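Local coordinates for protein amidohydrolase (Thermotoga maritima, PDB 3OOQ) that probably hydrolyses amide bonds as a member of the TIM-barrel amidohydrolase family, with allantoinase activity a tentative assignment, at residues Lys151-Glu156 with Arg224-Arg229; Ile267-Gly272 with Asp297-Ala302; Gly129-Phe134 with Cys142-Pro147; Lys53-Gly58 with Gly351-Gly356. All coordinates share one frame; numbering follows the deposited sequence.

Contact 1: Lys151-Glu156 with Arg224-Arg229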
loop_
_atom_site.group_PDB
_atom_site.type_symbol
_atom_site.label_atom_id
_atom_site.label_comp_id
_atom_site.label_asym_id
_atom_site.label_seq_id
_atom_site.Cartn_x
_atom_site.Cartn_y
_atom_site.Cartn_z
ATOM N N LYS F 151 -25.463 22.423 6.378
ATOM C CA LYS F 151 -25.670 21.196 5.582
ATOM C C LYS F 151 -25.265 19.956 6.363
ATOM O O LYS F 151 -24.193 19.930 6.968
ATOM C CB LYS F 151 -24.841 21.280 4.287
ATOM C CG LYS F 151 -24.922 20.084 3.337
ATOM C CD LYS F 151 -26.386 19.745 2.930
ATOM C CE LYS F 151 -26.471 18.603 1.919
ATOM N NZ LYS F 151 -25.846 19.002 0.623
HETATM N N MSE F 152 -26.125 18.939 6.338
HETATM C CA MSE F 152 -25.856 17.650 6.969
HETATM C C MSE F 152 -26.315 16.578 6.007
HETATM O O MSE F 152 -27.087 16.870 5.100
HETATM C CB MSE F 152 -26.601 17.516 8.307
HETATM C CG MSE F 152 -26.179 18.571 9.300
HETATM SE SE MSE F 152 -27.220 18.556 10.941
HETATM C CE MSE F 152 -27.217 20.482 11.285
ATOM N N ALA F 153 -25.830 15.348 6.194
ATOM C CA ALA F 153 -26.132 14.256 5.256
ATOM C C ALA F 153 -26.294 12.920 5.936
ATOM O O ALA F 153 -25.538 12.599 6.847
ATOM C CB ALA F 153 -25.054 14.153 4.178
ATOM N N PHE F 154 -27.270 12.155 5.435
ATOM C CA PHE F 154 -27.660 10.837 5.921
ATOM C C PHE F 154 -27.636 9.901 4.744
ATOM O O PHE F 154 -27.471 10.346 3.606
ATOM C CB PHE F 154 -29.103 10.897 6.480
ATOM C CG PHE F 154 -29.218 11.738 7.708
ATOM C CD1 PHE F 154 -29.321 13.130 7.615
ATOM C CD2 PHE F 154 -29.121 11.161 8.954
ATOM C CE1 PHE F 154 -29.378 13.921 8.764
ATOM C CE2 PHE F 154 -29.173 11.945 10.107
ATOM C CZ PHE F 154 -29.309 13.321 10.009
ATOM N N GLY F 155 -27.786 8.606 5.012
ATOM C CA GLY F 155 -27.920 7.613 3.951
ATOM C C GLY F 155 -26.574 7.160 3.403
ATOM O O GLY F 155 -25.572 7.161 4.119
ATOM N N GLU F 156 -26.560 6.751 2.137
ATOM C CA GLU F 156 -25.411 6.031 1.554
ATOM C C GLU F 156 -24.144 6.861 1.447
ATOM O O GLU F 156 -23.055 6.345 1.708
ATOM C CB GLU F 156 -25.753 5.461 0.165
ATOM C CG GLU F 156 -26.838 4.367 0.166
ATOM C CD GLU F 156 -27.174 3.867 -1.236
ATOM O OE1 GLU F 156 -26.283 3.882 -2.109
ATOM O OE2 GLU F 156 -28.325 3.443 -1.473
ATOM N N ARG F 224 -29.920 21.906 7.062
ATOM C CA ARG F 224 -30.308 21.486 5.740
ATOM C C ARG F 224 -29.876 20.033 5.611
ATOM O O ARG F 224 -28.684 19.751 5.459
ATOM C CB ARG F 224 -29.665 22.406 4.691
ATOM C CG ARG F 224 -30.041 23.912 4.818
ATOM C CD ARG F 224 -31.549 24.175 4.620
ATOM N NE ARG F 224 -31.965 23.708 3.291
ATOM C CZ ARG F 224 -32.054 24.467 2.201
ATOM N NH1 ARG F 224 -31.813 25.771 2.262
ATOM N NH2 ARG F 224 -32.382 23.919 1.036
HETATM N N MSE F 225 -30.844 19.115 5.670
HETATM C CA MSE F 225 -30.566 17.699 5.921
HETATM C C MSE F 225 -30.831 16.792 4.733
HETATM O O MSE F 225 -31.984 16.515 4.397
HETATM C CB MSE F 225 -31.335 17.219 7.159
HETATM C CG MSE F 225 -30.874 17.951 8.395
HETATM SE SE MSE F 225 -31.903 17.552 9.987
HETATM C CE MSE F 225 -30.516 16.606 10.960
ATOM N N HIS F 226 -29.737 16.347 4.113
ATOM C CA HIS F 226 -29.741 15.507 2.909
ATOM C C HIS F 226 -30.207 14.104 3.303
ATOM O O HIS F 226 -29.555 13.455 4.129
ATOM C CB HIS F 226 -28.301 15.485 2.317
ATOM C CG HIS F 226 -28.043 14.419 1.290
ATOM N ND1 HIS F 226 -27.915 13.072 1.602
ATOM C CD2 HIS F 226 -27.837 14.510 -0.046
ATOM C CE1 HIS F 226 -27.661 12.385 0.499
ATOM N NE2 HIS F 226 -27.620 13.234 -0.519
ATOM N N ALA F 227 -31.319 13.649 2.723
ATOM C CA ALA F 227 -31.850 12.304 2.975
ATOM C C ALA F 227 -32.753 11.812 1.858
ATOM O O ALA F 227 -33.616 12.549 1.381
ATOM C CB ALA F 227 -32.614 12.238 4.318
ATOM N N HIS F 228 -32.577 10.549 1.471
ATOM C CA HIS F 228 -33.348 9.968 0.374
ATOM C C HIS F 228 -34.337 8.945 0.890
ATOM O O HIS F 228 -35.535 9.109 0.711
ATOM C CB HIS F 228 -32.417 9.328 -0.674
ATOM C CG HIS F 228 -31.577 10.315 -1.419
ATOM N ND1 HIS F 228 -32.092 11.141 -2.397
ATOM C CD2 HIS F 228 -30.256 10.616 -1.328
ATOM C CE1 HIS F 228 -31.126 11.908 -2.880
ATOM N NE2 HIS F 228 -30.003 11.612 -2.245
ATOM N N ARG F 229 -33.827 7.883 1.520
ATOM C CA ARG F 229 -34.669 6.797 1.994
ATOM C C ARG F 229 -35.565 7.267 3.152
ATOM O O ARG F 229 -35.159 8.102 3.949
ATOM C CB ARG F 229 -33.805 5.588 2.383
ATOM C CG ARG F 229 -34.524 4.250 2.244
ATOM C CD ARG F 229 -33.554 3.078 2.406
ATOM N NE ARG F 229 -33.077 2.988 3.783
ATOM C CZ ARG F 229 -32.208 2.091 4.236
ATOM N NH1 ARG F 229 -31.695 1.173 3.410
ATOM N NH2 ARG F 229 -31.853 2.108 5.521
#

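Contact 2: Ile267-Gly272 with Asp297-Ala302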
loop_
_atom_site.group_PDB
_atom_site.type_symbol
_atom_site.label_atom_id
_atom_site.label_comp_id
_atom_site.label_asym_id
_atom_site.label_seq_id
_atom_site.Cartn_x
_atom_site.Cartn_y
_atom_site.Cartn_z
ATOM N N ILE F 267 -42.609 20.469 7.921
ATOM C CA ILE F 267 -41.217 20.332 7.479
ATOM C C ILE F 267 -41.134 20.490 5.964
ATOM O O ILE F 267 -41.790 19.766 5.210
ATOM C CB ILE F 267 -40.597 18.994 7.941
ATOM C CG1 ILE F 267 -40.618 18.924 9.472
ATOM C CG2 ILE F 267 -39.143 18.847 7.396
ATOM C CD1 ILE F 267 -40.437 17.517 10.049
ATOM N N PRO F 268 -40.339 21.463 5.508
ATOM C CA PRO F 268 -40.318 21.635 4.072
ATOM C C PRO F 268 -39.329 20.668 3.439
ATOM O O PRO F 268 -38.428 20.147 4.132
ATOM C CB PRO F 268 -39.835 23.077 3.904
ATOM C CG PRO F 268 -38.967 23.312 5.104
ATOM C CD PRO F 268 -39.602 22.529 6.220
ATOM N N VAL F 269 -39.503 20.451 2.138
ATOM C CA VAL F 269 -38.683 19.538 1.371
ATOM C C VAL F 269 -38.266 20.194 0.061
ATOM O O VAL F 269 -39.118 20.622 -0.722
ATOM C CB VAL F 269 -39.413 18.234 1.041
ATOM C CG1 VAL F 269 -38.456 17.260 0.350
ATOM C CG2 VAL F 269 -40.005 17.612 2.294
ATOM N N VAL F 270 -36.955 20.289 -0.154
ATOM C CA VAL F 270 -36.410 20.682 -1.449
ATOM C C VAL F 270 -36.241 19.413 -2.277
ATOM O O VAL F 270 -35.249 18.692 -2.125
ATOM C CB VAL F 270 -35.055 21.447 -1.326
ATOM C CG1 VAL F 270 -34.625 21.959 -2.678
ATOM C CG2 VAL F 270 -35.193 22.642 -0.367
ATOM N N VAL F 271 -37.224 19.137 -3.130
ATOM C CA VAL F 271 -37.226 17.921 -3.956
ATOM C C VAL F 271 -36.293 18.094 -5.158
ATOM O O VAL F 271 -35.932 19.218 -5.521
ATOM C CB VAL F 271 -38.652 17.484 -4.418
ATOM C CG1 VAL F 271 -39.590 17.334 -3.236
ATOM C CG2 VAL F 271 -39.250 18.488 -5.403
ATOM N N GLY F 272 -35.889 16.969 -5.746
ATOM C CA GLY F 272 -34.928 16.977 -6.836
ATOM C C GLY F 272 -33.541 16.605 -6.332
ATOM O O GLY F 272 -33.311 16.569 -5.120
ATOM N N ASP F 297 -50.647 16.516 -0.388
ATOM C CA ASP F 297 -50.626 16.275 1.053
ATOM C C ASP F 297 -50.197 17.493 1.873
ATOM O O ASP F 297 -50.081 17.411 3.081
ATOM C CB ASP F 297 -49.767 15.042 1.372
ATOM C CG ASP F 297 -50.345 13.763 0.773
ATOM O OD1 ASP F 297 -51.590 13.661 0.707
ATOM O OD2 ASP F 297 -49.568 12.867 0.352
ATOM N N GLY F 298 -49.974 18.628 1.217
ATOM C CA GLY F 298 -49.808 19.892 1.928
ATOM C C GLY F 298 -48.414 20.150 2.474
ATOM O O GLY F 298 -48.255 20.873 3.454
ATOM N N VAL F 299 -47.405 19.559 1.834
ATOM C CA VAL F 299 -46.010 19.828 2.167
ATOM C C VAL F 299 -45.525 21.021 1.361
ATOM O O VAL F 299 -45.777 21.118 0.155
ATOM C CB VAL F 299 -45.113 18.594 1.893
ATOM C CG1 VAL F 299 -43.633 18.839 2.379
ATOM C CG2 VAL F 299 -45.687 17.366 2.587
ATOM N N LEU F 300 -44.821 21.923 2.039
ATOM C CA LEU F 300 -44.125 23.005 1.382
ATOM C C LEU F 300 -42.834 22.498 0.702
ATOM O O LEU F 300 -41.909 22.029 1.364
ATOM C CB LEU F 300 -43.800 24.122 2.378
ATOM C CG LEU F 300 -42.940 25.246 1.790
ATOM C CD1 LEU F 300 -43.752 26.054 0.782
ATOM C CD2 LEU F 300 -42.400 26.134 2.893
ATOM N N ILE F 301 -42.779 22.613 -0.622
ATOM C CA ILE F 301 -41.657 22.095 -1.384
ATOM C C ILE F 301 -41.093 23.117 -2.360
ATOM O O ILE F 301 -41.805 24.048 -2.801
ATOM C CB ILE F 301 -42.019 20.779 -2.149
ATOM C CG1 ILE F 301 -42.915 21.067 -3.370
ATOM C CG2 ILE F 301 -42.619 19.761 -1.208
ATOM C CD1 ILE F 301 -43.240 19.828 -4.253
ATOM N N ALA F 302 -39.800 22.954 -2.655
ATOM C CA ALA F 302 -39.134 23.651 -3.749
ATOM C C ALA F 302 -38.490 22.597 -4.630
ATOM O O ALA F 302 -38.268 21.453 -4.201
ATOM C CB ALA F 302 -38.063 24.605 -3.242
HETATM O O HOH W 1 -44.068 21.256 4.846
#

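Contact 3: Gly129-Phe134 with Cys142-Pro147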
loop_
_atom_site.group_PDB
_atom_site.type_symbol
_atom_site.label_atom_id
_atom_site.label_comp_id
_atom_site.label_asym_id
_atom_site.label_seq_id
_atom_site.Cartn_x
_atom_site.Cartn_y
_atom_site.Cartn_z
ATOM N N GLY F 129 -24.181 26.875 4.108
ATOM C CA GLY F 129 -24.744 27.408 2.880
ATOM C C GLY F 129 -24.897 28.923 2.966
ATOM O O GLY F 129 -24.932 29.476 4.065
ATOM N N SER F 130 -24.957 29.573 1.794
ATOM C CA SER F 130 -25.207 30.999 1.660
ATOM C C SER F 130 -26.126 31.185 0.475
ATOM O O SER F 130 -26.022 30.451 -0.496
ATOM C CB SER F 130 -23.898 31.749 1.351
ATOM O OG SER F 130 -23.031 31.792 2.469
ATOM N N VAL F 131 -27.010 32.179 0.527
ATOM C CA VAL F 131 -27.822 32.526 -0.632
ATOM C C VAL F 131 -27.133 33.653 -1.369
ATOM O O VAL F 131 -26.744 34.656 -0.774
ATOM C CB VAL F 131 -29.254 32.978 -0.252
ATOM C CG1 VAL F 131 -30.059 33.269 -1.531
ATOM C CG2 VAL F 131 -29.942 31.932 0.619
ATOM N N ILE F 132 -26.963 33.487 -2.672
ATOM C CA ILE F 132 -26.315 34.507 -3.468
ATOM C C ILE F 132 -27.137 34.799 -4.713
ATOM O O ILE F 132 -28.013 34.015 -5.098
ATOM C CB ILE F 132 -24.846 34.109 -3.852
ATOM C CG1 ILE F 132 -24.808 32.821 -4.687
ATOM C CG2 ILE F 132 -23.975 33.935 -2.601
ATOM C CD1 ILE F 132 -24.587 33.036 -6.145
ATOM N N LYS F 133 -26.843 35.934 -5.333
ATOM C CA LYS F 133 -27.419 36.284 -6.627
ATOM C C LYS F 133 -26.282 36.402 -7.617
ATOM O O LYS F 133 -25.178 36.752 -7.226
ATOM C CB LYS F 133 -28.109 37.635 -6.556
ATOM C CG LYS F 133 -29.309 37.693 -5.669
ATOM C CD LYS F 133 -30.072 38.970 -5.987
ATOM C CE LYS F 133 -31.112 39.241 -4.946
ATOM N NZ LYS F 133 -31.952 40.372 -5.393
ATOM N N PHE F 134 -26.562 36.135 -8.894
ATOM C CA PHE F 134 -25.538 36.184 -9.941
ATOM C C PHE F 134 -25.341 37.618 -10.440
ATOM O O PHE F 134 -25.479 37.879 -11.632
ATOM C CB PHE F 134 -25.926 35.276 -11.125
ATOM C CG PHE F 134 -26.157 33.830 -10.759
ATOM C CD1 PHE F 134 -25.283 33.151 -9.903
ATOM C CD2 PHE F 134 -27.217 33.125 -11.330
ATOM C CE1 PHE F 134 -25.496 31.804 -9.570
ATOM C CE2 PHE F 134 -27.435 31.778 -11.005
ATOM C CZ PHE F 134 -26.559 31.117 -10.118
ATOM N N CYS F 142 -22.461 39.581 -4.243
ATOM C CA CYS F 142 -23.454 38.575 -4.616
ATOM C C CYS F 142 -24.292 38.118 -3.418
ATOM O O CYS F 142 -25.397 37.595 -3.596
ATOM C CB CYS F 142 -22.789 37.354 -5.250
ATOM S SG CYS F 142 -22.072 37.671 -6.879
ATOM N N ILE F 143 -23.753 38.308 -2.217
ATOM C CA ILE F 143 -24.358 37.773 -0.994
ATOM C C ILE F 143 -25.745 38.356 -0.720
ATOM O O ILE F 143 -25.935 39.579 -0.728
ATOM C CB ILE F 143 -23.454 38.011 0.236
ATOM C CG1 ILE F 143 -22.155 37.219 0.103
ATOM C CG2 ILE F 143 -24.191 37.657 1.525
ATOM C CD1 ILE F 143 -21.069 37.610 1.136
ATOM N N VAL F 144 -26.706 37.470 -0.490
ATOM C CA VAL F 144 -28.033 37.853 -0.002
ATOM C C VAL F 144 -28.196 37.476 1.475
ATOM O O VAL F 144 -28.729 38.254 2.272
ATOM C CB VAL F 144 -29.158 37.203 -0.848
ATOM C CG1 VAL F 144 -30.531 37.624 -0.357
ATOM C CG2 VAL F 144 -28.998 37.565 -2.304
ATOM N N LYS F 145 -27.730 36.285 1.840
ATOM C CA LYS F 145 -27.897 35.803 3.202
ATOM C C LYS F 145 -26.789 34.824 3.495
ATOM O O LYS F 145 -26.689 33.781 2.850
ATOM C CB LYS F 145 -29.259 35.114 3.381
ATOM C CG LYS F 145 -29.495 34.645 4.789
ATOM C CD LYS F 145 -30.859 34.015 4.953
ATOM C CE LYS F 145 -31.040 33.531 6.380
ATOM N NZ LYS F 145 -32.340 32.840 6.542
ATOM N N ASP F 146 -25.960 35.174 4.465
ATOM C CA ASP F 146 -24.823 34.344 4.828
ATOM C C ASP F 146 -24.584 34.452 6.321
ATOM O O ASP F 146 -24.435 35.570 6.831
ATOM C CB ASP F 146 -23.581 34.822 4.090
ATOM C CG ASP F 146 -22.332 34.116 4.548
ATOM O OD1 ASP F 146 -22.237 32.885 4.381
ATOM O OD2 ASP F 146 -21.440 34.797 5.075
ATOM N N PRO F 147 -24.553 33.308 7.036
ATOM C CA PRO F 147 -24.855 31.937 6.577
ATOM C C PRO F 147 -26.363 31.734 6.433
ATOM O O PRO F 147 -27.135 32.452 7.067
ATOM C CB PRO F 147 -24.335 31.068 7.725
ATOM C CG PRO F 147 -24.467 31.947 8.946
ATOM C CD PRO F 147 -24.124 33.337 8.450
#

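Contact 4: Lys53-Gly58 with Gly351-Gly356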
loop_
_atom_site.group_PDB
_atom_site.type_symbol
_atom_site.label_atom_id
_atom_site.label_comp_id
_atom_site.label_asym_id
_atom_site.label_seq_id
_atom_site.Cartn_x
_atom_site.Cartn_y
_atom_site.Cartn_z
ATOM N N LYS F 53 -43.824 39.584 -25.301
ATOM C CA LYS F 53 -42.870 38.909 -24.413
ATOM C C LYS F 53 -43.524 38.540 -23.072
ATOM O O LYS F 53 -44.653 38.938 -22.793
ATOM C CB LYS F 53 -41.651 39.810 -24.153
ATOM C CG LYS F 53 -41.057 40.500 -25.385
ATOM C CD LYS F 53 -40.434 39.496 -26.344
ATOM C CE LYS F 53 -39.973 40.129 -27.664
ATOM N NZ LYS F 53 -39.473 39.017 -28.524
ATOM N N PHE F 54 -42.807 37.765 -22.254
ATOM C CA PHE F 54 -43.276 37.311 -20.945
ATOM C C PHE F 54 -42.273 37.768 -19.903
ATOM O O PHE F 54 -41.069 37.626 -20.102
ATOM C CB PHE F 54 -43.397 35.786 -20.913
ATOM C CG PHE F 54 -44.479 35.240 -21.798
ATOM C CD1 PHE F 54 -44.486 35.501 -23.163
ATOM C CD2 PHE F 54 -45.485 34.451 -21.267
ATOM C CE1 PHE F 54 -45.518 34.991 -23.991
ATOM C CE2 PHE F 54 -46.514 33.937 -22.074
ATOM C CZ PHE F 54 -46.533 34.213 -23.434
ATOM N N LEU F 55 -42.767 38.320 -18.801
ATOM C CA LEU F 55 -41.907 38.820 -17.744
ATOM C C LEU F 55 -42.109 37.979 -16.495
ATOM O O LEU F 55 -43.220 37.914 -15.951
ATOM C CB LEU F 55 -42.193 40.296 -17.455
ATOM C CG LEU F 55 -41.215 41.048 -16.556
ATOM C CD1 LEU F 55 -39.819 41.106 -17.156
ATOM C CD2 LEU F 55 -41.730 42.459 -16.300
ATOM N N PHE F 56 -41.028 37.336 -16.046
ATOM C CA PHE F 56 -41.078 36.424 -14.912
ATOM C C PHE F 56 -40.158 36.932 -13.823
ATOM O O PHE F 56 -39.254 37.711 -14.113
ATOM C CB PHE F 56 -40.662 35.014 -15.360
ATOM C CG PHE F 56 -41.797 34.207 -15.931
ATOM C CD1 PHE F 56 -42.311 34.497 -17.189
ATOM C CD2 PHE F 56 -42.364 33.165 -15.200
ATOM C CE1 PHE F 56 -43.364 33.765 -17.713
ATOM C CE2 PHE F 56 -43.415 32.414 -15.724
ATOM C CZ PHE F 56 -43.919 32.718 -16.979
ATOM N N PRO F 57 -40.403 36.525 -12.562
ATOM C CA PRO F 57 -39.355 36.737 -11.581
ATOM C C PRO F 57 -38.179 35.812 -11.923
ATOM O O PRO F 57 -38.365 34.820 -12.645
ATOM C CB PRO F 57 -39.996 36.276 -10.267
ATOM C CG PRO F 57 -41.012 35.307 -10.649
ATOM C CD PRO F 57 -41.465 35.638 -12.051
ATOM N N GLY F 58 -36.980 36.137 -11.440
ATOM C CA GLY F 58 -35.855 35.199 -11.568
ATOM C C GLY F 58 -36.169 33.929 -10.788
ATOM O O GLY F 58 -36.773 33.994 -9.706
ATOM N N GLY F 351 -38.359 35.931 -5.595
ATOM C CA GLY F 351 -39.273 34.855 -5.967
ATOM C C GLY F 351 -40.698 35.226 -6.375
ATOM O O GLY F 351 -41.536 34.331 -6.520
ATOM N N SER F 352 -40.981 36.525 -6.542
ATOM C CA SER F 352 -42.287 37.004 -7.038
ATOM C C SER F 352 -42.200 38.406 -7.623
ATOM O O SER F 352 -41.259 39.162 -7.324
ATOM C CB SER F 352 -43.360 36.979 -5.929
ATOM O OG SER F 352 -43.087 37.931 -4.898
ATOM N N ILE F 353 -43.176 38.757 -8.456
ATOM C CA ILE F 353 -43.262 40.127 -8.940
ATOM C C ILE F 353 -44.298 40.876 -8.116
ATOM O O ILE F 353 -45.468 41.002 -8.507
ATOM C CB ILE F 353 -43.560 40.246 -10.454
ATOM C CG1 ILE F 353 -42.635 39.326 -11.266
ATOM C CG2 ILE F 353 -43.413 41.710 -10.893
ATOM C CD1 ILE F 353 -42.763 39.459 -12.778
ATOM N N GLU F 354 -43.854 41.345 -6.957
ATOM C CA GLU F 354 -44.686 42.145 -6.085
ATOM C C GLU F 354 -43.961 43.438 -5.749
ATOM O O GLU F 354 -42.731 43.428 -5.602
ATOM C CB GLU F 354 -44.964 41.388 -4.781
ATOM C CG GLU F 354 -45.866 40.174 -4.928
ATOM C CD GLU F 354 -45.875 39.293 -3.680
ATOM O OE1 GLU F 354 -45.411 39.757 -2.614
ATOM O OE2 GLU F 354 -46.341 38.133 -3.771
ATOM N N PRO F 355 -44.713 44.535 -5.578
ATOM C CA PRO F 355 -44.109 45.765 -5.079
ATOM C C PRO F 355 -43.289 45.538 -3.819
ATOM O O PRO F 355 -43.710 44.819 -2.906
ATOM C CB PRO F 355 -45.326 46.653 -4.780
ATOM C CG PRO F 355 -46.347 46.173 -5.778
ATOM C CD PRO F 355 -46.169 44.685 -5.773
ATOM N N GLY F 356 -42.111 46.137 -3.778
ATOM C CA GLY F 356 -41.261 46.012 -2.626
ATOM C C GLY F 356 -40.216 44.921 -2.754
ATOM O O GLY F 356 -39.223 44.948 -2.030
HETATM O O HOH W 2 -36.508 35.898 -7.865
#

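Contact 1: Lys151-Glu156 with Arg224-Arg229
Phe154 and His226 meet at the end of a parallel strand pair, 151-153 with 224-227, whose directions differ by 24°. The register is fixed by three backbone hydrogen bonds: Met152 N to Arg224 O (2.8 Å), His226 N to Met152 O (2.9 Å) and Phe154 N to His226 O (2.9 Å). Followed outward, Phe154 has its CB 3.5 Å from His226 O. The ring leaves with CG opposite the carbonyl carbon (chi1 -67°), which brings His226 O to its edge, near the ring plane, beside CD1. Further along the same edge CE1 and CZ reach the terminal methyl of Met225, a selenomethionine, with Phe154 CZ to Met225 CE at 3.6 Å. That methyl also touches the selenium of Met152 (Met225 CE to Met152 SE, 3.8 Å), the two side chains lying side by side. With an alanine in place of Phe154, Met225 CE would probably lose its aromatic neighbour and a gap open toward helices 172-198 and 230-243. Met152 and Met225 lie on one face of the sheet; Lys151, Arg224, Ala153 and His226 lie on the other, where Arg224 pairs with Glu250. Lys151 CE packs 3.6 Å from His226 CB, and its NZ bonds outside the pair to Pro119 O and His63. The imidazole of His226 gives Phe154 O a weak, bent bond from ND1 (3.4 Å) and meets the ring of His251. The chemistry is thus split by face: apolar toward the helices, polar where Lys151 and the histidines gather, consistent with the active-site end of an amidohydrolase barrel.

Contact 2: Ile267-Gly272 with Asp297-Ala302
Val269 and Ile301 pair in a short parallel ladder of three backbone hydrogen bonds. Val269 N bonds to Leu300 O (3.0 Å), Ala302 N to Val269 O (3.1 Å) and Val271 N to Ala302 O (2.8 Å); the last is bent, with 134° at the hydrogen. Ala302 O is also approached by a methyl, Val271 CG2 at 3.3 Å, because that branch sits between the backbone N and the carbonyl carbon. Val269 O also takes a CA-H...O contact from Ile301 CA at 3.0 Å. On the side of Val269 and Ile301, Val269 CG2 meets Val299 CG1 obliquely at 3.8 Å, and Val299 CG1 also comes within 3.5 Å of Ile267 O. Ahead of the ladder a water bridges the two segments, accepting from Leu300 N at 3.0 Å and giving a weak bond to Ile267 O. Further out, Gly298 ends helix 290-297 in a Schellman motif and turns the chain into this strand. Strand 269-271, helix 290-297 and strand 301-303 form a beta-alpha-beta unit: Leu294 of that helix covers Val271, Val299 and Ile301, helix 259-264 adds Leu262 against Val269, helix 338-343 packs on Leu300 and Ala302, and strand 247-249 flanks Pro268 and Val270.

Contact 3: Gly129-Phe134 with Cys142-Pro147
A classic beta bulge interrupts the antiparallel pairing of strand 125-133 with the start of strand 143-153, two residues, Val144 and Lys145, being set against the single Val131. The evidence is the oxygen of Val131, which takes two N-H groups from the same face of its plane: Val144 N at 2.8 Å and Lys145 N at 3.2 Å. Val131 N in turn bonds to Lys145 O (2.8 Å), and with Lys145 N to Val131 O this makes a hydrogen-bonded antiparallel pair. Past the bulge the register has slipped by one. Ile132 now faces Ile143 as a non-hydrogen-bonded pair, and Lys133 N closes on Cys142 O at 2.8 Å. Side chains fill in around this ladder: Val131 CG1 lies 4.1 Å from Val144 CB, and Ile132 CB is at the same separation from Cys142 CB. From Val144 to Pro147 the chain turns a corner, with a cis peptide before Pro147, while Asp146 OD2 forms a salt bridge with Lys92. Lys133 runs out fully extended beyond CG, and its NZ makes salt bridges with Asp358, Asp360 and Asp381, tying the strand to the approach to strand 361-364 and to the turn between strands 375-380 and 383-387. On the way its aliphatic part crosses Val144 obliquely, and Lys133 CG presses on Val144 CG2 at 3.4 Å, tighter than usual carbon contact.

Contact 4: Lys53-Gly58 with Gly351-Gly356
Gly58 O and Gly351 N are linked by one water, which donates to the carbonyl oxygen of Gly58 at 2.7 Å and accepts from the amide of Gly351 at 2.9 Å. No direct hydrogen bond joins the two segments, so apolar packing carries the rest. Pro57 meets the loop with its ring atoms: Pro57 CB lies 3.9 Å from Ser352 N, and Pro57 CD is 3.9 Å from Ile353 CG1, the two side chains crossing at about a right angle. Ile353 has CG1 opposite the carbonyl carbon (chi1 -48°) and the chain extended beyond it, which carries CD1 onto the backbone. There Ile353 CD1 sits 3.6 Å from Leu55 O and 3.8 Å from Pro57 N, with Leu55 CG further off at 4.4 Å. Strand 54-64 here leaves the small beta domain that amidohydrolases build from both chain ends and runs on into the barrel sheet, while the loop 351-356 leads to strand 361-364, the antiparallel neighbour of strand 54-64. Replacing Ile353 by a serine would probably open a gap beside Pro57 CD and Leu55 and take away a neighbour of Val26, Val36 and Leu361, which the isoleucine also touches. The backbone angles of Gly351, with a positive phi of 87°, are such that a CB would jam against the preceding carbonyl oxygen. Phe56 points away from the loop, and its ring stacks on Phe15 and meets Trp364 with the planes steeply inclined.

Along the chain, contact 4 opens first and closes last, and contacts 3, 1 and 2 follow one another within the span it brackets. Contacts 3 and 1 use the two ends of strand 143-153, their centres about 22 Å apart, and the same mixed sheet also takes in strand 54-64 of contact 4. Contact 2 is counted as a separate two-stranded sheet, yet its centre is only about 15 Å from that of contact 1, and Arg224 NH2 touches Val270 CG2 at 3.4 Å. Contacts 1 and 4 lie on opposite sides of the chain's centre, about 32 Å between centres. Contacts 1 and 2 thus join parallel barrel strands, while contact 4 lies where strand 54-64 passes between the barrel and what is probably the terminal beta domain.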